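Local coordinates for protein glycoside hydrolase family 31 (Trueperella pyogenes, PDB 5I0F) that probably breaks down cycloalternan through its (beta/alpha)8-barrel catalytic domain and forms a covalent glycosyl intermediate, at residues A[251-256]-A[484-489]; A[372-377]-A[382-387]. All coordinates share one frame; numbering follows the deposited sequence.

Interaction 1 and interaction 2 lie on opposite sides of the chain's centre, their centres 41 Å apart and their nearest atoms about 17 Å apart, so they do not touch. Along the sequence, 372-377 and 382-387 fall between the two segments that interaction 1 brings together. Interaction 1 uses a calcium ion to join a beta-sheet on the N-terminal side to a helix of the TIM barrel. Interaction 2 packs a barrel helix against the strand that follows it, and that strand runs to the sugar pocket, where W387 meets the glucose. The calcium of interaction 1 lies far outside this pocket.

Interaction 1: A[251-256]-A[484-489]; sequences EVDLGF and RGDEGN. With CA (calcium ion), chain K.
The carboxylates of D253 and D486 share one calcium ion, and no direct hydrogen bond joins the two segments. D253 holds the metal with both oxygens, OD1 and OD2 each 2.6 Å from calcium; CG anti to the backbone N (chi1 175°) swings the carboxylate toward the ion and the helix, where both oxygens bind. The next residue adds its main chain, L254 O lying 2.3 Å from calcium. D486 contributes one oxygen, OD2, at a longer 2.8 Å from the ion. That atom also accepts a hydrogen bond from R234 NE, and sharing its charge with an arginine may weaken its hold on the metal. The two aspartate side chains cross at about a right angle, their carboxylate planes 68° apart. D253 ends strand 247-253 of a six-stranded antiparallel sheet, whereas D486 sits in the first turn of helix 485-506 of the (beta/alpha)8 barrel, so the calcium fastens one domain to the other. Three waters complete the seven-atom shell, and one of them donates to G255 O, its oxygen 3.1 Å from that atom. Another water, outside the shell, bridges the segments by donating to D253 OD2 (2.9 Å) and D486 O (2.8 Å).

Interaction 2: A[372-377]-A[382-387]; sequences GMIREL and IRVILW. With BGC (beta-D-glucopyranose), chain C.
L377 O accepts the backbone N-H of I382 across the turn that ends the helix, with 3.0 Å between L377 O and I382 N and an N-H...O angle of 160°. The donor stands well above the carbonyl plane. I382 lies five residues after L377, a 6→1 bond consistent with a Schellman motif. Beside this bond the side chains pack in van der Waals contact. L377 splits its two methyls between partners: CD2 lies 4.0 Å from I382 CD1, the chains crossing obliquely, and CD1 lies 4.0 Å from V384 CG2, where they cross at about a right angle. V384 has CG1 anti to its backbone N (chi1 179°), which turns CG2 to the helix; there it also meets I374 CG1 at 4.2 Å. Helix 370-379 and strand 383-388 are successive elements of the TIM barrel, the helix packing on the outside of the strand in a beta-alpha-beta crossover from strand 326-329, and L377 and I382 both also touch V327 of that strand. Further along, the strand leads to the glycan pocket. There W387 NE1 comes within 3.6 Å of glucose C6, and C1 of the sugar lies at the indole edge, in its plane, while D467 OD2 accepts the hydrogen bond from W387 NE1 and helps to fix the ring.

Interaction 1: A[251-256]-A[484-489]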
ATOM      1  N   GLU A 251     -11.827  17.548  -0.388  1.00 20.85           N
ATOM      2  CA  GLU A 251     -11.183  18.264  -1.481  1.00 21.50           C
ATOM      3  C   GLU A 251     -10.713  17.235  -2.519  1.00 21.53           C
ATOM      4  O   GLU A 251     -10.185  16.186  -2.170  1.00 20.02           O
ATOM      5  CB  GLU A 251     -10.035  19.112  -0.948  1.00 22.79           C
ATOM      6  CG  GLU A 251      -9.458  20.097  -1.944  1.00 24.58           C
ATOM      7  CD  GLU A 251      -8.691  21.256  -1.295  1.00 26.29           C
ATOM      8  OE1 GLU A 251      -7.866  21.879  -2.007  1.00 27.35           O
ATOM      9  OE2 GLU A 251      -8.899  21.551  -0.095  1.00 26.41           O
ATOM     10  N   VAL A 252     -10.923  17.552  -3.792  1.00 21.60           N
ATOM     11  CA  VAL A 252     -10.747  16.617  -4.880  1.00 21.78           C
ATOM     12  C   VAL A 252      -9.885  17.276  -5.955  1.00 22.61           C
ATOM     13  O   VAL A 252     -10.183  18.402  -6.408  1.00 22.63           O
ATOM     14  CB  VAL A 252     -12.120  16.251  -5.480  1.00 22.14           C
ATOM     15  CG1 VAL A 252     -11.978  15.232  -6.591  1.00 22.93           C
ATOM     16  CG2 VAL A 252     -13.077  15.762  -4.396  1.00 22.22           C
ATOM     17  N   ASP A 253      -8.822  16.596  -6.363  1.00 22.76           N
ATOM     18  CA  ASP A 253      -8.037  17.023  -7.537  1.00 24.78           C
ATOM     19  C   ASP A 253      -8.871  16.790  -8.802  1.00 25.67           C
ATOM     20  O   ASP A 253      -9.556  15.764  -8.924  1.00 25.45           O
ATOM     21  CB  ASP A 253      -6.705  16.271  -7.591  1.00 25.14           C
ATOM     22  CG  ASP A 253      -5.902  16.572  -8.836  1.00 27.22           C
ATOM     23  OD1 ASP A 253      -5.760  17.756  -9.204  1.00 27.66           O
ATOM     24  OD2 ASP A 253      -5.406  15.614  -9.490  1.00 28.60           O
ATOM     25  N   LEU A 254      -8.830  17.753  -9.725  1.00 27.57           N
ATOM     26  CA  LEU A 254      -9.545  17.666 -10.995  1.00 29.74           C
ATOM     27  C   LEU A 254      -8.582  17.463 -12.179  1.00 32.58           C
ATOM     28  O   LEU A 254      -7.382  17.396 -11.972  1.00 31.80           O
ATOM     29  CB  LEU A 254     -10.398  18.915 -11.191  1.00 29.65           C
ATOM     30  CG  LEU A 254     -11.492  19.113 -10.134  1.00 29.41           C
ATOM     31  CD1 LEU A 254     -12.192  20.445 -10.350  1.00 29.94           C
ATOM     32  CD2 LEU A 254     -12.484  17.959 -10.149  1.00 29.36           C
ATOM     33  N   GLY A 255      -9.119  17.346 -13.396  1.00 35.66           N
ATOM     34  CA  GLY A 255      -8.326  17.082 -14.637  1.00 40.94           C
ATOM     35  C   GLY A 255      -7.253  18.097 -15.054  1.00 46.74           C
ATOM     36  O   GLY A 255      -6.893  18.999 -14.286  1.00 51.07           O
ATOM     37  N   PHE A 256      -6.716  17.928 -16.264  1.00 54.80           N
ATOM     38  CA  PHE A 256      -5.578  18.736 -16.761  1.00 60.24           C
ATOM     39  C   PHE A 256      -5.987  19.571 -17.974  1.00 59.54           C
ATOM     40  O   PHE A 256      -7.002  20.265 -17.944  1.00 59.86           O
ATOM     41  CB  PHE A 256      -4.411  17.815 -17.136  1.00 65.55           C
ATOM     42  CG  PHE A 256      -3.039  18.356 -16.772  1.00 72.75           C
ATOM     43  CD1 PHE A 256      -2.689  19.696 -17.008  1.00 75.02           C
ATOM     44  CD2 PHE A 256      -2.072  17.504 -16.212  1.00 74.53           C
ATOM     45  CE1 PHE A 256      -1.418  20.167 -16.678  1.00 78.42           C
ATOM     46  CE2 PHE A 256      -0.806  17.978 -15.884  1.00 76.99           C
ATOM     47  CZ  PHE A 256      -0.477  19.306 -16.118  1.00 79.43           C
ATOM     48  N   ARG A 484      -3.943  10.356 -17.886  1.00 25.80           N
ATOM     49  CA  ARG A 484      -2.702  10.968 -17.462  1.00 25.81           C
ATOM     50  C   ARG A 484      -2.388  10.461 -16.070  1.00 24.08           C
ATOM     51  O   ARG A 484      -3.203   9.774 -15.451  1.00 23.08           O
ATOM     52  CB  ARG A 484      -2.786  12.502 -17.464  1.00 27.77           C
ATOM     53  CG  ARG A 484      -3.177  13.130 -18.786  1.00 30.04           C
ATOM     54  CD  ARG A 484      -2.405  12.607 -19.977  1.00 32.31           C
ATOM     55  NE  ARG A 484      -1.026  13.085 -20.047  1.00 34.72           N
ATOM     56  CZ  ARG A 484      -0.640  14.270 -20.533  1.00 37.70           C
ATOM     57  NH1 ARG A 484       0.658  14.577 -20.560  1.00 38.67           N
ATOM     58  NH2 ARG A 484      -1.531  15.168 -20.975  1.00 39.74           N
ATOM     59  N   GLY A 485      -1.215  10.800 -15.570  1.00 23.25           N
ATOM     60  CA  GLY A 485      -0.776  10.274 -14.286  1.00 22.88           C
ATOM     61  C   GLY A 485      -1.638  10.659 -13.118  1.00 22.85           C
ATOM     62  O   GLY A 485      -1.804   9.880 -12.171  1.00 21.58           O
ATOM     63  N   ASP A 486      -2.218  11.848 -13.177  1.00 24.28           N
ATOM     64  CA  ASP A 486      -3.094  12.276 -12.092  1.00 25.54           C
ATOM     65  C   ASP A 486      -4.285  11.339 -11.851  1.00 24.74           C
ATOM     66  O   ASP A 486      -4.789  11.304 -10.728  1.00 24.23           O
ATOM     67  CB  ASP A 486      -3.539  13.717 -12.261  1.00 27.89           C
ATOM     68  CG  ASP A 486      -4.474  13.918 -13.424  1.00 30.09           C
ATOM     69  OD1 ASP A 486      -4.398  13.182 -14.438  1.00 32.08           O
ATOM     70  OD2 ASP A 486      -5.271  14.867 -13.325  1.00 34.17           O
ATOM     71  N   GLU A 487      -4.690  10.576 -12.869  1.00 24.02           N
ATOM     72  CA  GLU A 487      -5.654   9.466 -12.705  1.00 23.82           C
ATOM     73  C   GLU A 487      -5.030   8.084 -12.685  1.00 22.38           C
ATOM     74  O   GLU A 487      -5.477   7.217 -11.957  1.00 22.60           O
ATOM     75  CB  GLU A 487      -6.675   9.476 -13.857  1.00 24.96           C
ATOM     76  CG  GLU A 487      -7.684  10.578 -13.804  1.00 26.35           C
ATOM     77  CD  GLU A 487      -8.797  10.386 -14.839  1.00 27.65           C
ATOM     78  OE1 GLU A 487      -8.527  10.504 -16.051  1.00 27.54           O
ATOM     79  OE2 GLU A 487      -9.940  10.093 -14.436  1.00 28.08           O
ATOM     80  N   GLY A 488      -4.019   7.860 -13.522  1.00 21.67           N
ATOM     81  CA  GLY A 488      -3.449   6.533 -13.731  1.00 20.94           C
ATOM     82  C   GLY A 488      -2.518   6.031 -12.643  1.00 20.22           C
ATOM     83  O   GLY A 488      -2.386   4.816 -12.455  1.00 20.29           O
ATOM     84  N   ASN A 489      -1.875   6.951 -11.929  1.00 19.89           N
ATOM     85  CA  ASN A 489      -0.869   6.575 -10.923  1.00 19.17           C
ATOM     86  C   ASN A 489      -1.486   5.842  -9.706  1.00 19.08           C
ATOM     87  O   ASN A 489      -0.910   4.847  -9.263  1.00 19.08           O
ATOM     88  CB  ASN A 489      -0.025   7.768 -10.498  1.00 19.36           C
ATOM     89  CG  ASN A 489       0.775   8.375 -11.660  1.00 19.98           C
ATOM     90  OD1 ASN A 489       0.855   7.807 -12.755  1.00 20.95           O
ATOM     91  ND2 ASN A 489       1.327   9.540 -11.436  1.00 20.58           N
TER
HETATM   92 CA    CA K 812      -5.142  17.072 -11.649  1.00 42.80          CA
HETATM   93  O   HOH W   1      -4.407  13.104  -8.582  1.00 20.90           O
HETATM   94  O   HOH W   2      -5.685  19.547 -11.472  1.00 42.91           O
HETATM   95  O   HOH W   3      -4.274  17.603 -13.899  1.00 41.59           O
HETATM   96  O   HOH W   4      -2.988  17.034 -10.753  1.00 35.90           O

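Interaction 2: A[372-377]-A[382-387]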
ATOM      1  N   GLY A 372      11.624 -29.590 -10.121  1.00 22.27           N
ATOM      2  CA  GLY A 372      11.678 -30.661  -9.111  1.00 22.32           C
ATOM      3  C   GLY A 372      11.325 -30.222  -7.692  1.00 21.77           C
ATOM      4  O   GLY A 372      10.599 -30.912  -6.985  1.00 21.75           O
ATOM      5  N   MET A 373      11.832 -29.068  -7.276  1.00 21.02           N
ATOM      6  CA  MET A 373      11.377 -28.431  -6.031  1.00 21.11           C
ATOM      7  C   MET A 373       9.851 -28.262  -5.980  1.00 20.58           C
ATOM      8  O   MET A 373       9.199 -28.715  -5.042  1.00 20.52           O
ATOM      9  CB  MET A 373      12.075 -27.084  -5.841  1.00 20.74           C
ATOM     10  CG  MET A 373      11.568 -26.318  -4.638  1.00 21.13           C
ATOM     11  SD  MET A 373      12.357 -24.722  -4.549  1.00 21.61           S
ATOM     12  CE  MET A 373      11.666 -23.820  -5.935  1.00 20.92           C
ATOM     13  N   ILE A 374       9.286 -27.669  -7.024  1.00 20.44           N
ATOM     14  CA  ILE A 374       7.851 -27.382  -7.041  1.00 20.65           C
ATOM     15  C   ILE A 374       7.026 -28.682  -7.026  1.00 21.41           C
ATOM     16  O   ILE A 374       6.069 -28.797  -6.270  1.00 21.04           O
ATOM     17  CB  ILE A 374       7.467 -26.441  -8.213  1.00 20.78           C
ATOM     18  CG1 ILE A 374       8.179 -25.079  -8.043  1.00 20.57           C
ATOM     19  CG2 ILE A 374       5.953 -26.223  -8.258  1.00 20.73           C
ATOM     20  CD1 ILE A 374       8.446 -24.309  -9.314  1.00 20.65           C
ATOM     21  N   ARG A 375       7.416 -29.661  -7.840  1.00 22.20           N
ATOM     22  CA  ARG A 375       6.730 -30.941  -7.859  1.00 23.69           C
ATOM     23  C   ARG A 375       6.741 -31.591  -6.459  1.00 23.28           C
ATOM     24  O   ARG A 375       5.720 -32.076  -5.974  1.00 22.57           O
ATOM     25  CB  ARG A 375       7.380 -31.872  -8.901  1.00 25.42           C
ATOM     26  CG  ARG A 375       6.780 -33.265  -9.006  1.00 27.53           C
ATOM     27  CD  ARG A 375       7.637 -34.223  -9.845  1.00 29.61           C
ATOM     28  NE  ARG A 375       8.904 -34.522  -9.160  1.00 30.38           N
ATOM     29  CZ  ARG A 375      10.131 -34.181  -9.575  1.00 30.82           C
ATOM     30  NH1 ARG A 375      10.342 -33.554 -10.738  1.00 30.90           N
ATOM     31  NH2 ARG A 375      11.177 -34.496  -8.813  1.00 31.17           N
ATOM     32  N   GLU A 376       7.906 -31.609  -5.827  1.00 23.51           N
ATOM     33  CA  GLU A 376       8.039 -32.243  -4.530  1.00 23.95           C
ATOM     34  C   GLU A 376       7.300 -31.483  -3.447  1.00 22.81           C
ATOM     35  O   GLU A 376       6.693 -32.105  -2.574  1.00 22.58           O
ATOM     36  CB  GLU A 376       9.519 -32.455  -4.150  1.00 25.34           C
ATOM     37  CG  GLU A 376      10.265 -33.445  -5.057  1.00 27.11           C
ATOM     38  CD  GLU A 376       9.609 -34.825  -5.182  1.00 29.33           C
ATOM     39  OE1 GLU A 376       9.199 -35.389  -4.141  1.00 32.15           O
ATOM     40  OE2 GLU A 376       9.522 -35.347  -6.323  1.00 29.17           O
ATOM     41  N   LEU A 377       7.341 -30.153  -3.491  1.00 21.50           N
ATOM     42  CA  LEU A 377       6.545 -29.368  -2.549  1.00 21.62           C
ATOM     43  C   LEU A 377       5.041 -29.613  -2.768  1.00 21.64           C
ATOM     44  O   LEU A 377       4.319 -29.869  -1.784  1.00 21.20           O
ATOM     45  CB  LEU A 377       6.955 -27.900  -2.579  1.00 21.51           C
ATOM     46  CG  LEU A 377       8.347 -27.658  -1.968  1.00 21.76           C
ATOM     47  CD1 LEU A 377       8.687 -26.194  -2.055  1.00 21.80           C
ATOM     48  CD2 LEU A 377       8.500 -28.111  -0.531  1.00 22.37           C
ATOM     49  N   ILE A 382       2.201 -28.326  -0.331  1.00 23.67           N
ATOM     50  CA  ILE A 382       2.706 -26.962  -0.179  1.00 21.93           C
ATOM     51  C   ILE A 382       2.676 -26.292  -1.552  1.00 21.37           C
ATOM     52  O   ILE A 382       3.226 -26.832  -2.522  1.00 20.95           O
ATOM     53  CB  ILE A 382       4.153 -26.966   0.379  1.00 21.98           C
ATOM     54  CG1 ILE A 382       4.197 -27.651   1.754  1.00 22.17           C
ATOM     55  CG2 ILE A 382       4.694 -25.548   0.511  1.00 21.93           C
ATOM     56  CD1 ILE A 382       5.593 -27.961   2.257  1.00 22.65           C
ATOM     57  N   ARG A 383       2.074 -25.103  -1.616  1.00 20.63           N
ATOM     58  CA  ARG A 383       2.057 -24.302  -2.853  1.00 20.49           C
ATOM     59  C   ARG A 383       3.208 -23.294  -2.869  1.00 19.96           C
ATOM     60  O   ARG A 383       3.739 -22.941  -1.821  1.00 19.26           O
ATOM     61  CB  ARG A 383       0.707 -23.619  -3.032  1.00 20.51           C
ATOM     62  CG  ARG A 383      -0.347 -24.515  -3.665  1.00 21.85           C
ATOM     63  CD  ARG A 383      -0.913 -25.546  -2.707  1.00 22.80           C
ATOM     64  NE  ARG A 383      -1.984 -26.320  -3.360  1.00 23.73           N
ATOM     65  CZ  ARG A 383      -2.751 -27.220  -2.748  1.00 25.32           C
ATOM     66  NH1 ARG A 383      -2.608 -27.480  -1.455  1.00 24.94           N
ATOM     67  NH2 ARG A 383      -3.687 -27.863  -3.439  1.00 26.83           N
ATOM     68  N   VAL A 384       3.597 -22.855  -4.071  1.00 19.24           N
ATOM     69  CA  VAL A 384       4.808 -22.040  -4.243  1.00 19.17           C
ATOM     70  C   VAL A 384       4.454 -20.703  -4.894  1.00 18.70           C
ATOM     71  O   VAL A 384       3.825 -20.666  -5.952  1.00 18.22           O
ATOM     72  CB  VAL A 384       5.874 -22.795  -5.088  1.00 20.00           C
ATOM     73  CG1 VAL A 384       7.125 -21.939  -5.303  1.00 20.15           C
ATOM     74  CG2 VAL A 384       6.245 -24.118  -4.429  1.00 20.22           C
ATOM     75  N   ILE A 385       4.836 -19.605  -4.237  1.00 18.62           N
ATOM     76  CA  ILE A 385       4.574 -18.240  -4.722  1.00 19.00           C
ATOM     77  C   ILE A 385       5.912 -17.535  -5.014  1.00 18.43           C
ATOM     78  O   ILE A 385       6.797 -17.573  -4.175  1.00 18.01           O
ATOM     79  CB  ILE A 385       3.817 -17.427  -3.639  1.00 19.62           C
ATOM     80  CG1 ILE A 385       2.519 -18.130  -3.207  1.00 20.62           C
ATOM     81  CG2 ILE A 385       3.564 -15.990  -4.075  1.00 19.74           C
ATOM     82  CD1 ILE A 385       1.415 -18.147  -4.204  1.00 20.98           C
ATOM     83  N   LEU A 386       6.048 -16.878  -6.173  1.00 17.57           N
ATOM     84  CA  LEU A 386       7.259 -16.138  -6.515  1.00 16.89           C
ATOM     85  C   LEU A 386       7.032 -14.635  -6.516  1.00 16.76           C
ATOM     86  O   LEU A 386       5.995 -14.144  -6.998  1.00 16.73           O
ATOM     87  CB  LEU A 386       7.774 -16.539  -7.898  1.00 17.25           C
ATOM     88  CG  LEU A 386       8.092 -18.018  -8.123  1.00 17.34           C
ATOM     89  CD1 LEU A 386       8.711 -18.223  -9.502  1.00 18.07           C
ATOM     90  CD2 LEU A 386       9.014 -18.566  -7.041  1.00 17.53           C
ATOM     91  N   TRP A 387       8.049 -13.914  -6.053  1.00 16.31           N
ATOM     92  CA  TRP A 387       8.033 -12.454  -5.956  1.00 16.29           C
ATOM     93  C   TRP A 387       8.219 -11.776  -7.306  1.00 16.38           C
ATOM     94  O   TRP A 387       8.953 -12.271  -8.168  1.00 16.72           O
ATOM     95  CB  TRP A 387       9.170 -12.041  -5.032  1.00 16.11           C
ATOM     96  CG  TRP A 387       9.315 -10.593  -4.647  1.00 16.17           C
ATOM     97  CD1 TRP A 387       8.825 -10.008  -3.525  1.00 16.13           C
ATOM     98  CD2 TRP A 387      10.073  -9.585  -5.322  1.00 16.00           C
ATOM     99  NE1 TRP A 387       9.224  -8.694  -3.466  1.00 16.18           N
ATOM    100  CE2 TRP A 387       9.977  -8.406  -4.557  1.00 16.17           C
ATOM    101  CE3 TRP A 387      10.816  -9.562  -6.499  1.00 16.66           C
ATOM    102  CZ2 TRP A 387      10.588  -7.201  -4.936  1.00 16.70           C
ATOM    103  CZ3 TRP A 387      11.432  -8.383  -6.874  1.00 16.82           C
ATOM    104  CH2 TRP A 387      11.315  -7.212  -6.087  1.00 16.88           C
TER
HETATM  105  C2  BGC C   1       8.199  -6.077   0.424  1.00 18.23           C
HETATM  106  C3  BGC C   1       8.983  -7.010   1.365  1.00 17.77           C
HETATM  107  C4  BGC C   1      10.010  -7.794   0.553  1.00 18.43           C
HETATM  108  C5  BGC C   1      10.918  -6.848  -0.247  1.00 19.02           C
HETATM  109  C6  BGC C   1      11.785  -7.669  -1.193  1.00 19.27           C
HETATM  110  C1  BGC C   1       8.764  -5.802  -0.993  1.00 19.92           C
HETATM  111  O2  BGC C   1       7.316  -5.095   1.005  1.00 16.64           O
HETATM  112  O3  BGC C   1       8.087  -7.884   2.055  1.00 17.48           O
HETATM  113  O4  BGC C   1      10.807  -8.623   1.420  1.00 17.01           O
HETATM  114  O5  BGC C   1      10.202  -5.843  -1.011  1.00 19.44           O
HETATM  115  O6  BGC C   1      12.797  -6.852  -1.791  1.00 19.74           O